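Local coordinates for protein glycerol Dehydrogenase (Unidentified, PDB 5XN8) that probably catalyses the NAD-dependent oxidation of glycerol to dihydroxyacetone, as a metal-dependent member of the iron-containing alcohol dehydrogenase family, at residues A[77-80]-A[81-85]; A[195-198]-A[199-202]; A[255-258]-A[259-263]; A[281-285]-A[286-290]. All blocks are in the same frame, centred on the assembly; numbering follows the deposited sequence.

Contact 1 (A[77-80]-A[81-85]); sequences IAIL and KQHGC
L80 and G84 close the C-terminal turn of helix 70-83, which packs against the parallel sheet of the domain that probably binds NAD. G84, a glycine at the C' position just past the helix, takes up left-handed backbone angles (phi 71°), and its N donates to L80 O at 2.9 Å. H83 N, bonded to I79 O, adds a weak second bond to the same L80 oxygen. On the tightly packed side, L80 is buried. Its CG stands anti to the backbone N (chi1 173°), which places the leucine branch against I103 and Q107 of helix 94-107 and F33 of strand 31-36, where C85 also packs. The outer side, with A78, Q82 and H83 exposed, is looser. Q82 N reaches A78 O only weakly, at 3.3 Å, whereas K81 N bonds to I77 O at 2.9 Å almost straight on (169°). The K81 side chain is bent at both chi2 and chi3; its CG lies 3.4 Å from I77 O, and beyond this methylene the chain leads away from 77-80. H83 stacks its ring on H60 of the neighbouring edge strand 58-63. I79 O lies at the edge of the H83 imidazole, close to its plane, 3.8 Å from H83 CD2.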
ATOM      1  N   ILE A  77      13.266 -45.169 -40.701  1.00 35.15           N
ATOM      2  CA  ILE A  77      12.800 -46.391 -40.031  1.00 35.92           C
ATOM      3  C   ILE A  77      13.442 -47.636 -40.636  1.00 37.38           C
ATOM      4  O   ILE A  77      13.933 -48.491 -39.900  1.00 37.36           O
ATOM      5  CB  ILE A  77      11.250 -46.499 -40.048  1.00 36.32           C
ATOM      6  CG1 ILE A  77      10.661 -45.515 -39.026  1.00 35.36           C
ATOM      7  CG2 ILE A  77      10.781 -47.914 -39.704  1.00 37.32           C
ATOM      8  CD1 ILE A  77       9.187 -45.226 -39.206  1.00 35.40           C
ATOM      9  N   ALA A  78      13.442 -47.723 -41.970  1.00 38.48           N
ATOM     10  CA  ALA A  78      14.051 -48.848 -42.687  1.00 38.78           C
ATOM     11  C   ALA A  78      15.521 -49.044 -42.325  1.00 39.07           C
ATOM     12  O   ALA A  78      15.963 -50.177 -42.164  1.00 41.25           O
ATOM     13  CB  ALA A  78      13.897 -48.671 -44.194  1.00 39.80           C
ATOM     14  N   ILE A  79      16.265 -47.950 -42.179  1.00 38.27           N
ATOM     15  CA  ILE A  79      17.679 -48.014 -41.768  1.00 37.82           C
ATOM     16  C   ILE A  79      17.786 -48.382 -40.286  1.00 36.77           C
ATOM     17  O   ILE A  79      18.673 -49.139 -39.898  1.00 36.62           O
ATOM     18  CB  ILE A  79      18.452 -46.689 -42.027  1.00 37.28           C
ATOM     19  CG1 ILE A  79      18.377 -46.270 -43.502  1.00 37.85           C
ATOM     20  CG2 ILE A  79      19.919 -46.853 -41.637  1.00 37.13           C
ATOM     21  CD1 ILE A  79      18.850 -44.851 -43.777  1.00 37.49           C
ATOM     22  N   LEU A  80      16.892 -47.835 -39.463  1.00 36.44           N
ATOM     23  CA  LEU A  80      16.842 -48.172 -38.033  1.00 36.04           C
ATOM     24  C   LEU A  80      16.672 -49.678 -37.828  1.00 36.82           C
ATOM     25  O   LEU A  80      17.418 -50.277 -37.055  1.00 36.24           O
ATOM     26  CB  LEU A  80      15.733 -47.387 -37.317  1.00 35.08           C
ATOM     27  CG  LEU A  80      15.428 -47.750 -35.847  1.00 34.96           C
ATOM     28  CD1 LEU A  80      15.069 -46.519 -35.031  1.00 33.89           C
ATOM     29  CD2 LEU A  80      14.316 -48.791 -35.725  1.00 35.29           C
ATOM     30  N   LYS A  81      15.699 -50.267 -38.534  1.00 37.85           N
ATOM     31  CA  LYS A  81      15.441 -51.721 -38.495  1.00 38.79           C
ATOM     32  C   LYS A  81      16.666 -52.566 -38.855  1.00 39.83           C
ATOM     33  O   LYS A  81      16.930 -53.589 -38.227  1.00 40.62           O
ATOM     34  CB  LYS A  81      14.296 -52.104 -39.454  1.00 39.31           C
ATOM     35  CG  LYS A  81      12.912 -51.620 -39.073  1.00 39.37           C
ATOM     36  CD  LYS A  81      12.366 -52.152 -37.762  1.00 39.41           C
ATOM     37  CE  LYS A  81      12.022 -53.635 -37.792  1.00 40.45           C
ATOM     38  NZ  LYS A  81      11.231 -54.005 -36.589  1.00 40.52           N
ATOM     39  N   GLN A  82      17.392 -52.128 -39.866  1.00 40.42           N
ATOM     40  CA  GLN A  82      18.598 -52.818 -40.356  1.00 41.00           C
ATOM     41  C   GLN A  82      19.692 -52.885 -39.285  1.00 40.44           C
ATOM     42  O   GLN A  82      20.382 -53.893 -39.188  1.00 41.83           O
ATOM     43  CB  GLN A  82      19.155 -52.115 -41.638  1.00 41.35           C
ATOM     44  CG  GLN A  82      19.088 -52.794 -43.041  1.00 42.64           C
ATOM     45  CD  GLN A  82      18.138 -52.133 -44.019  1.00 43.23           C
ATOM     46  OE1 GLN A  82      17.039 -51.802 -43.625  1.00 43.91           O
ATOM     47  NE2 GLN A  82      18.541 -51.967 -45.285  1.00 42.66           N
ATOM     48  N   HIS A  83      19.840 -51.817 -38.497  1.00 38.87           N
ATOM     49  CA  HIS A  83      20.811 -51.771 -37.396  1.00 38.84           C
ATOM     50  C   HIS A  83      20.292 -52.312 -36.050  1.00 38.63           C
ATOM     51  O   HIS A  83      21.093 -52.622 -35.167  1.00 38.17           O
ATOM     52  CB  HIS A  83      21.352 -50.343 -37.227  1.00 38.03           C
ATOM     53  CG  HIS A  83      22.445 -50.007 -38.191  1.00 38.12           C
ATOM     54  ND1 HIS A  83      23.767 -50.258 -37.900  1.00 38.47           N
ATOM     55  CD2 HIS A  83      22.435 -49.431 -39.416  1.00 38.81           C
ATOM     56  CE1 HIS A  83      24.523 -49.886 -38.913  1.00 38.68           C
ATOM     57  NE2 HIS A  83      23.739 -49.383 -39.848  1.00 39.12           N
ATOM     58  N   GLY A  84      18.977 -52.391 -35.884  1.00 39.27           N
ATOM     59  CA  GLY A  84      18.364 -52.962 -34.670  1.00 39.45           C
ATOM     60  C   GLY A  84      18.511 -52.102 -33.427  1.00 38.94           C
ATOM     61  O   GLY A  84      18.632 -52.624 -32.317  1.00 38.42           O
ATOM     62  N   CYS A  85      18.493 -50.780 -33.615  1.00 38.75           N
ATOM     63  CA  CYS A  85      18.719 -49.825 -32.534  1.00 38.04           C
ATOM     64  C   CYS A  85      17.479 -49.724 -31.647  1.00 37.84           C
ATOM     65  O   CYS A  85      16.349 -49.729 -32.147  1.00 37.67           O
ATOM     66  CB  CYS A  85      19.093 -48.448 -33.093  1.00 37.17           C
ATOM     67  SG  CYS A  85      20.748 -48.346 -33.832  1.00 37.05           S
TER

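Contact 2 (A[195-198]-A[199-202]); sequences STEA and ALSL
From T196 to L202 the chain enters helix 197-223, with L200 N, S201 N and L202 N reaching back four residues to the carbonyls of T196, E197 and A198. The first of these bonds is weak, whereas S201 N to E197 O is short at 2.7 Å. T196 is the N-cap: its OG1, rotated between its own backbone N and carbonyl carbon (chi1 57°), accepts from A199 N at 3.2 Å along a nearly straight N-H line (164°). The A199 methyl also lies close to this oxygen, with CB 3.5 Å from T196 OG1. E235 of the second subunit meets further amides of this helix start, taking a hydrogen bond from A198 N and a weak one from E197 N. The E197 chain runs next to that of L200, with E197 OE1 4.1 Å from L200 CD2, and the E197 carboxylate forms a salt bridge with R232 of that subunit and a weak bond with Y183. L202 packs inward on L240 and I243 of helix 228-247 and across the interface on A198 of the second subunit, which makes this helix start a piece of the subunit contact. S201 folds its hydroxyl back onto the preceding turn. Its OG donates to A198 O at 2.6 Å, from the same face of the carbonyl plane as L202 N, giving that oxygen two donors.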
ATOM      1  N   SER A 195      -7.836 -28.021 -17.465  1.00 22.36           N
ATOM      2  CA  SER A 195      -6.507 -27.705 -16.953  1.00 21.33           C
ATOM      3  C   SER A 195      -6.390 -27.994 -15.463  1.00 21.43           C
ATOM      4  O   SER A 195      -7.294 -27.696 -14.678  1.00 21.35           O
ATOM      5  CB  SER A 195      -6.140 -26.252 -17.199  1.00 20.43           C
ATOM      6  OG  SER A 195      -4.762 -26.056 -16.947  1.00 19.73           O
ATOM      7  N   THR A 196      -5.260 -28.577 -15.092  1.00 21.39           N
ATOM      8  CA  THR A 196      -4.834 -28.622 -13.711  1.00 21.62           C
ATOM      9  C   THR A 196      -4.376 -27.213 -13.336  1.00 22.01           C
ATOM     10  O   THR A 196      -4.086 -26.408 -14.214  1.00 21.35           O
ATOM     11  CB  THR A 196      -3.665 -29.613 -13.511  1.00 21.23           C
ATOM     12  OG1 THR A 196      -2.576 -29.254 -14.372  1.00 20.50           O
ATOM     13  CG2 THR A 196      -4.096 -31.029 -13.788  1.00 21.20           C
ATOM     14  N   GLU A 197      -4.318 -26.925 -12.036  1.00 22.68           N
ATOM     15  CA  GLU A 197      -3.725 -25.676 -11.568  1.00 23.11           C
ATOM     16  C   GLU A 197      -2.231 -25.642 -11.850  1.00 22.98           C
ATOM     17  O   GLU A 197      -1.691 -24.575 -12.163  1.00 24.18           O
ATOM     18  CB  GLU A 197      -3.979 -25.445 -10.080  1.00 24.25           C
ATOM     19  CG  GLU A 197      -5.446 -25.301  -9.691  1.00 25.14           C
ATOM     20  CD  GLU A 197      -6.167 -24.215 -10.483  1.00 25.10           C
ATOM     21  OE1 GLU A 197      -5.601 -23.129 -10.664  1.00 24.21           O
ATOM     22  OE2 GLU A 197      -7.313 -24.457 -10.911  1.00 26.63           O
ATOM     23  N   ALA A 198      -1.588 -26.806 -11.755  1.00 23.38           N
ATOM     24  CA  ALA A 198      -0.164 -26.979 -12.087  1.00 23.86           C
ATOM     25  C   ALA A 198       0.216 -26.396 -13.442  1.00 22.65           C
ATOM     26  O   ALA A 198       1.122 -25.566 -13.542  1.00 23.49           O
ATOM     27  CB  ALA A 198       0.200 -28.461 -12.053  1.00 24.88           C
ATOM     28  N   ALA A 199      -0.486 -26.839 -14.470  1.00 23.05           N
ATOM     29  CA  ALA A 199      -0.254 -26.422 -15.856  1.00 21.85           C
ATOM     30  C   ALA A 199      -0.515 -24.940 -16.070  1.00 21.79           C
ATOM     31  O   ALA A 199       0.257 -24.269 -16.769  1.00 22.30           O
ATOM     32  CB  ALA A 199      -1.126 -27.246 -16.797  1.00 21.84           C
ATOM     33  N   LEU A 200      -1.595 -24.431 -15.482  1.00 22.41           N
ATOM     34  CA  LEU A 200      -1.933 -22.999 -15.551  1.00 23.10           C
ATOM     35  C   LEU A 200      -0.944 -22.130 -14.783  1.00 24.02           C
ATOM     36  O   LEU A 200      -0.621 -21.025 -15.214  1.00 26.00           O
ATOM     37  CB  LEU A 200      -3.346 -22.758 -15.015  1.00 23.37           C
ATOM     38  CG  LEU A 200      -3.873 -21.317 -15.052  1.00 22.38           C
ATOM     39  CD1 LEU A 200      -4.192 -20.899 -16.469  1.00 22.17           C
ATOM     40  CD2 LEU A 200      -5.091 -21.148 -14.170  1.00 22.37           C
ATOM     41  N   SER A 201      -0.493 -22.608 -13.627  1.00 25.74           N
ATOM     42  CA  SER A 201       0.525 -21.901 -12.841  1.00 26.72           C
ATOM     43  C   SER A 201       1.839 -21.772 -13.612  1.00 26.98           C
ATOM     44  O   SER A 201       2.484 -20.732 -13.558  1.00 28.33           O
ATOM     45  CB  SER A 201       0.782 -22.622 -11.522  1.00 26.98           C
ATOM     46  OG  SER A 201       1.580 -23.762 -11.753  1.00 28.98           O
ATOM     47  N   LEU A 202       2.234 -22.837 -14.309  1.00 27.26           N
ATOM     48  CA  LEU A 202       3.454 -22.833 -15.134  1.00 25.62           C
ATOM     49  C   LEU A 202       3.300 -21.958 -16.373  1.00 25.22           C
ATOM     50  O   LEU A 202       4.257 -21.314 -16.806  1.00 27.28           O
ATOM     51  CB  LEU A 202       3.848 -24.255 -15.544  1.00 25.37           C
ATOM     52  CG  LEU A 202       4.372 -25.192 -14.457  1.00 24.75           C
ATOM     53  CD1 LEU A 202       4.476 -26.600 -15.025  1.00 24.83           C
ATOM     54  CD2 LEU A 202       5.708 -24.765 -13.876  1.00 24.51           C
TER

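Contact 3 (A[255-258]-A[259-263]); sequences AIHN and GFTIL
F260 lies alongside I256, one turn earlier on the short helix 252-260. From its backbone outward, F260 CB sits 3.7 Å from H257 O, and CG passes 4.0 Å from I256 O. CD2 comes closer to that carbonyl oxygen, which approaches the ring obliquely, and CE2 rests on the methyl CG2 of I256 at 3.5 Å. The ring also packs on V325 of helix 318-329 and on C266. CG2 stands opposite the backbone N of I256, which brings the methyl against the ring, while the other branch leads to A281 of helix 271-285. In the backbone, F260 N donates to I256 O at 2.9 Å. One residue on, T261 turns its hydroxyl between its own N and carbonyl carbon (chi1 58°), and OG1 donates to N258 O at 2.6 Å; T261 N adds a weak bond to the same oxygen. A type I turn spans F260 to L263. On another face, H257 ND1 donates to N258 OD1 at 2.8 Å, with the acceptor only 2° out of the imidazole plane, which limits rotation of the ring. H257 meets H271 edge-to-face. Because H271 and H254, the latter on this same helix, bind the zinc ion with D171, H257 belongs to the second shell of the metal site of an iron-containing alcohol dehydrogenase, with the rest of the turn carrying it.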
ATOM      1  N   ALA A 255      -4.391 -19.708 -33.460  1.00 20.70           N
ATOM      2  CA  ALA A 255      -5.335 -19.700 -34.582  1.00 20.84           C
ATOM      3  C   ALA A 255      -5.044 -18.561 -35.558  1.00 21.09           C
ATOM      4  O   ALA A 255      -5.103 -18.765 -36.771  1.00 21.49           O
ATOM      5  CB  ALA A 255      -6.765 -19.611 -34.085  1.00 20.60           C
ATOM      6  N   ILE A 256      -4.737 -17.369 -35.037  1.00 21.06           N
ATOM      7  CA  ILE A 256      -4.416 -16.207 -35.887  1.00 21.07           C
ATOM      8  C   ILE A 256      -3.086 -16.438 -36.609  1.00 21.62           C
ATOM      9  O   ILE A 256      -2.981 -16.128 -37.797  1.00 22.08           O
ATOM     10  CB  ILE A 256      -4.407 -14.853 -35.109  1.00 20.76           C
ATOM     11  CG1 ILE A 256      -5.827 -14.492 -34.656  1.00 20.54           C
ATOM     12  CG2 ILE A 256      -3.802 -13.722 -35.948  1.00 20.89           C
ATOM     13  CD1 ILE A 256      -5.895 -13.318 -33.712  1.00 20.22           C
ATOM     14  N   HIS A 257      -2.092 -16.991 -35.912  1.00 21.44           N
ATOM     15  CA  HIS A 257      -0.843 -17.435 -36.548  1.00 21.87           C
ATOM     16  C   HIS A 257      -1.115 -18.311 -37.753  1.00 22.49           C
ATOM     17  O   HIS A 257      -0.507 -18.123 -38.798  1.00 23.88           O
ATOM     18  CB  HIS A 257       0.058 -18.193 -35.551  1.00 22.10           C
ATOM     19  CG  HIS A 257       1.068 -19.090 -36.202  1.00 22.83           C
ATOM     20  ND1 HIS A 257       0.750 -20.337 -36.703  1.00 23.04           N
ATOM     21  CD2 HIS A 257       2.385 -18.914 -36.451  1.00 22.94           C
ATOM     22  CE1 HIS A 257       1.827 -20.886 -37.232  1.00 23.02           C
ATOM     23  NE2 HIS A 257       2.834 -20.046 -37.089  1.00 23.40           N
ATOM     24  N   ASN A 258      -2.017 -19.274 -37.601  1.00 22.87           N
ATOM     25  CA  ASN A 258      -2.393 -20.169 -38.704  1.00 23.23           C
ATOM     26  C   ASN A 258      -3.132 -19.429 -39.807  1.00 23.75           C
ATOM     27  O   ASN A 258      -2.957 -19.739 -40.990  1.00 24.51           O
ATOM     28  CB  ASN A 258      -3.244 -21.346 -38.201  1.00 22.66           C
ATOM     29  CG  ASN A 258      -2.470 -22.293 -37.309  1.00 21.92           C
ATOM     30  OD1 ASN A 258      -1.245 -22.243 -37.223  1.00 20.92           O
ATOM     31  ND2 ASN A 258      -3.191 -23.172 -36.639  1.00 22.52           N
ATOM     32  N   GLY A 259      -3.962 -18.464 -39.421  1.00 23.70           N
ATOM     33  CA  GLY A 259      -4.593 -17.538 -40.375  1.00 24.11           C
ATOM     34  C   GLY A 259      -3.614 -16.753 -41.230  1.00 24.25           C
ATOM     35  O   GLY A 259      -3.873 -16.532 -42.399  1.00 25.30           O
ATOM     36  N   PHE A 260      -2.495 -16.333 -40.643  1.00 23.65           N
ATOM     37  CA  PHE A 260      -1.470 -15.547 -41.370  1.00 23.84           C
ATOM     38  C   PHE A 260      -0.628 -16.341 -42.365  1.00 24.70           C
ATOM     39  O   PHE A 260       0.021 -15.739 -43.224  1.00 24.59           O
ATOM     40  CB  PHE A 260      -0.539 -14.796 -40.401  1.00 22.69           C
ATOM     41  CG  PHE A 260      -1.046 -13.432 -40.020  1.00 22.25           C
ATOM     42  CD1 PHE A 260      -0.911 -12.361 -40.894  1.00 22.15           C
ATOM     43  CD2 PHE A 260      -1.636 -13.206 -38.785  1.00 21.96           C
ATOM     44  CE1 PHE A 260      -1.377 -11.102 -40.551  1.00 21.69           C
ATOM     45  CE2 PHE A 260      -2.102 -11.941 -38.438  1.00 21.14           C
ATOM     46  CZ  PHE A 260      -1.972 -10.897 -39.315  1.00 21.23           C
ATOM     47  N   THR A 261      -0.628 -17.673 -42.270  1.00 25.34           N
ATOM     48  CA  THR A 261       0.162 -18.494 -43.198  1.00 26.58           C
ATOM     49  C   THR A 261      -0.367 -18.483 -44.636  1.00 27.57           C
ATOM     50  O   THR A 261       0.347 -18.906 -45.543  1.00 27.91           O
ATOM     51  CB  THR A 261       0.311 -19.951 -42.710  1.00 27.42           C
ATOM     52  OG1 THR A 261      -0.983 -20.539 -42.532  1.00 27.25           O
ATOM     53  CG2 THR A 261       1.091 -20.005 -41.391  1.00 26.55           C
ATOM     54  N   ILE A 262      -1.590 -17.983 -44.844  1.00 28.53           N
ATOM     55  CA  ILE A 262      -2.169 -17.825 -46.202  1.00 29.99           C
ATOM     56  C   ILE A 262      -1.531 -16.669 -46.990  1.00 30.76           C
ATOM     57  O   ILE A 262      -1.646 -16.624 -48.214  1.00 31.46           O
ATOM     58  CB  ILE A 262      -3.724 -17.657 -46.149  1.00 30.31           C
ATOM     59  CG1 ILE A 262      -4.425 -19.019 -45.891  1.00 30.94           C
ATOM     60  CG2 ILE A 262      -4.333 -17.017 -47.397  1.00 30.60           C
ATOM     61  CD1 ILE A 262      -4.155 -19.609 -44.527  1.00 30.37           C
ATOM     62  N   LEU A 263      -0.885 -15.735 -46.295  1.00 31.22           N
ATOM     63  CA  LEU A 263      -0.201 -14.606 -46.929  1.00 32.41           C
ATOM     64  C   LEU A 263       1.280 -14.927 -47.102  1.00 33.42           C
ATOM     65  O   LEU A 263       1.977 -15.203 -46.122  1.00 35.66           O
ATOM     66  CB  LEU A 263      -0.377 -13.347 -46.074  1.00 31.09           C
ATOM     67  CG  LEU A 263      -1.825 -12.994 -45.712  1.00 31.09           C
ATOM     68  CD1 LEU A 263      -1.854 -11.736 -44.873  1.00 30.81           C
ATOM     69  CD2 LEU A 263      -2.702 -12.816 -46.948  1.00 31.86           C
TER

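Contact 4 (A[281-285]-A[286-290]); sequences AQLVL and QNSPM
The side-chain amides of Q282 and Q286 cross obliquely, their planes 51° apart, so neither lies flat on the other. Q282 NE2 donates to Q286 OE1 at 3.1 Å, and the acceptor stands 16° out of the Q282 amide plane. Seen from Q286, the donor is tilted 33° from its carbonyl plane. Q282 reaches there on a fully extended chain. Its OE1 accepts from A253 N at the start of helix 252-260, and NE2 has a second, weak bond to F177 O, so both ends of the amide are engaged in this buried setting, with the side chain about 7 Å from that of the zinc ligand H254. Q286 CG, placed between its own backbone N and carbonyl carbon, passes 3.4 Å from Q282 O, the oxygen that also accepts from Q286 N.

The backbone here forms a Schellman motif ending helix 271-285. N287 has positive phi, S288 N returns to L283 O at 2.8 Å, and N287 N makes the inner, weak bond to V284 O. A water bridges the cap, donating to V284 O at 2.7 Å and to N287 OD1. K216 of the third subunit also bonds N287 OD1 and S288 O, while E213 of that same third subunit accepts from N287 ND2; the helix end thus lies at a subunit contact. S288 packs back on L283, with OG 3.3 Å from L283 CB and 3.5 Å from L283 CD2. This hydroxyl is buried and has no polar partner in the model. P289 follows as the N-cap residue of helix 290-303.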
ATOM      1  N   ALA A 281      -3.212  -9.356 -30.896  1.00 24.43           N
ATOM      2  CA  ALA A 281      -4.566  -9.424 -31.440  1.00 24.43           C
ATOM      3  C   ALA A 281      -5.541 -10.060 -30.446  1.00 23.48           C
ATOM      4  O   ALA A 281      -6.677  -9.614 -30.337  1.00 23.46           O
ATOM      5  CB  ALA A 281      -4.565 -10.190 -32.754  1.00 24.78           C
ATOM      6  N   GLN A 282      -5.105 -11.097 -29.733  1.00 23.82           N
ATOM      7  CA  GLN A 282      -5.940 -11.731 -28.703  1.00 23.87           C
ATOM      8  C   GLN A 282      -6.267 -10.787 -27.541  1.00 23.66           C
ATOM      9  O   GLN A 282      -7.375 -10.838 -27.017  1.00 25.12           O
ATOM     10  CB  GLN A 282      -5.306 -13.024 -28.173  1.00 23.94           C
ATOM     11  CG  GLN A 282      -6.177 -13.742 -27.134  1.00 23.96           C
ATOM     12  CD  GLN A 282      -5.560 -15.002 -26.589  1.00 23.26           C
ATOM     13  OE1 GLN A 282      -5.036 -15.828 -27.326  1.00 24.39           O
ATOM     14  NE2 GLN A 282      -5.639 -15.170 -25.288  1.00 24.02           N
ATOM     15  N   LEU A 283      -5.324  -9.927 -27.153  1.00 23.68           N
ATOM     16  CA  LEU A 283      -5.562  -8.958 -26.072  1.00 23.98           C
ATOM     17  C   LEU A 283      -6.663  -7.953 -26.402  1.00 23.96           C
ATOM     18  O   LEU A 283      -7.495  -7.626 -25.556  1.00 24.62           O
ATOM     19  CB  LEU A 283      -4.279  -8.192 -25.732  1.00 24.12           C
ATOM     20  CG  LEU A 283      -3.087  -8.954 -25.164  1.00 24.52           C
ATOM     21  CD1 LEU A 283      -1.955  -7.975 -24.897  1.00 25.07           C
ATOM     22  CD2 LEU A 283      -3.451  -9.732 -23.916  1.00 24.44           C
ATOM     23  N   VAL A 284      -6.654  -7.459 -27.631  1.00 24.95           N
ATOM     24  CA  VAL A 284      -7.698  -6.571 -28.150  1.00 24.46           C
ATOM     25  C   VAL A 284      -9.021  -7.322 -28.286  1.00 24.78           C
ATOM     26  O   VAL A 284     -10.089  -6.741 -28.088  1.00 25.97           O
ATOM     27  CB  VAL A 284      -7.282  -5.970 -29.508  1.00 25.04           C
ATOM     28  CG1 VAL A 284      -8.436  -5.206 -30.157  1.00 25.84           C
ATOM     29  CG2 VAL A 284      -6.072  -5.051 -29.326  1.00 24.44           C
ATOM     30  N   LEU A 285      -8.931  -8.605 -28.623  1.00 24.86           N
ATOM     31  CA  LEU A 285     -10.089  -9.488 -28.786  1.00 25.69           C
ATOM     32  C   LEU A 285     -10.825  -9.757 -27.471  1.00 26.33           C
ATOM     33  O   LEU A 285     -12.054  -9.661 -27.419  1.00 26.16           O
ATOM     34  CB  LEU A 285      -9.632 -10.816 -29.402  1.00 26.21           C
ATOM     35  CG  LEU A 285     -10.670 -11.761 -30.001  1.00 26.51           C
ATOM     36  CD1 LEU A 285     -11.402 -11.080 -31.143  1.00 27.10           C
ATOM     37  CD2 LEU A 285      -9.981 -13.022 -30.464  1.00 26.58           C
ATOM     38  N   GLN A 286     -10.071 -10.102 -26.426  1.00 26.19           N
ATOM     39  CA  GLN A 286     -10.638 -10.312 -25.074  1.00 28.37           C
ATOM     40  C   GLN A 286     -10.735  -9.025 -24.238  1.00 29.11           C
ATOM     41  O   GLN A 286     -11.152  -9.063 -23.084  1.00 28.44           O
ATOM     42  CB  GLN A 286      -9.864 -11.408 -24.320  1.00 27.66           C
ATOM     43  CG  GLN A 286      -8.475 -11.032 -23.805  1.00 27.40           C
ATOM     44  CD  GLN A 286      -7.606 -12.249 -23.500  1.00 27.89           C
ATOM     45  OE1 GLN A 286      -7.771 -13.318 -24.098  1.00 29.54           O
ATOM     46  NE2 GLN A 286      -6.660 -12.087 -22.587  1.00 27.15           N
ATOM     47  N   ASN A 287     -10.370  -7.890 -24.835  1.00 29.53           N
ATOM     48  CA  ASN A 287     -10.432  -6.580 -24.189  1.00 30.10           C
ATOM     49  C   ASN A 287      -9.664  -6.534 -22.881  1.00 28.76           C
ATOM     50  O   ASN A 287     -10.207  -6.204 -21.835  1.00 29.71           O
ATOM     51  CB  ASN A 287     -11.888  -6.129 -23.995  1.00 30.82           C
ATOM     52  CG  ASN A 287     -11.994  -4.668 -23.649  1.00 31.06           C
ATOM     53  OD1 ASN A 287     -11.303  -3.840 -24.242  1.00 31.02           O
ATOM     54  ND2 ASN A 287     -12.836  -4.344 -22.672  1.00 31.95           N
ATOM     55  N   SER A 288      -8.384  -6.886 -22.959  1.00 28.09           N
ATOM     56  CA  SER A 288      -7.499  -6.771 -21.822  1.00 27.51           C
ATOM     57  C   SER A 288      -7.283  -5.290 -21.546  1.00 26.95           C
ATOM     58  O   SER A 288      -7.391  -4.482 -22.456  1.00 29.06           O
ATOM     59  CB  SER A 288      -6.204  -7.534 -22.079  1.00 28.52           C
ATOM     60  OG  SER A 288      -5.194  -6.846 -22.813  1.00 28.51           O
ATOM     61  N   PRO A 289      -7.017  -4.919 -20.275  1.00 26.96           N
ATOM     62  CA  PRO A 289      -6.847  -3.489 -19.972  1.00 27.68           C
ATOM     63  C   PRO A 289      -5.622  -2.875 -20.651  1.00 28.25           C
ATOM     64  O   PRO A 289      -4.743  -3.599 -21.109  1.00 29.98           O
ATOM     65  CB  PRO A 289      -6.729  -3.453 -18.441  1.00 26.67           C
ATOM     66  CG  PRO A 289      -6.340  -4.822 -18.043  1.00 26.66           C
ATOM     67  CD  PRO A 289      -6.825  -5.765 -19.087  1.00 25.89           C
ATOM     68  N   MET A 290      -5.574  -1.552 -20.707  1.00 30.24           N
ATOM     69  CA  MET A 290      -4.547  -0.846 -21.478  1.00 30.83           C
ATOM     70  C   MET A 290      -3.142  -1.106 -20.933  1.00 30.15           C
ATOM     71  O   MET A 290      -2.234  -1.387 -21.714  1.00 31.68           O
ATOM     72  CB  MET A 290      -4.840   0.658 -21.555  1.00 33.19           C
ATOM     73  CG  MET A 290      -3.992   1.423 -22.571  1.00 35.91           C
ATOM     74  SD  MET A 290      -4.074   0.780 -24.264  1.00 40.76           S
ATOM     75  CE  MET A 290      -2.811   1.743 -25.091  1.00 41.15           C
TER
HETATM   76  O   HOH W   1     -10.800  -4.340 -27.168  1.00 16.71           O

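Overall arrangement
From the N terminus, the four contacts follow in series; none nests within or crosses another, and each joins adjoining turns rather than enclosing a long loop. Contact 1 ends helix 70-83 in the parallel-sheet domain that probably binds NAD. The remaining three belong to the helical part of the fold. Contact 2 starts helix 197-223 at the second subunit, its centre 39 Å from that of contact 1. Contact 3 lies in the last part of helix 252-260 and the turn after it, beside the zinc site, and contact 4 turns helix 271-285 toward helix 290-303 at the third subunit. Contacts 3 and 4 touch directly, I256 CD1 lying 3.5 Å from A281 CB, whereas contacts 1 and 4 lie on opposite sides of the chain's centre.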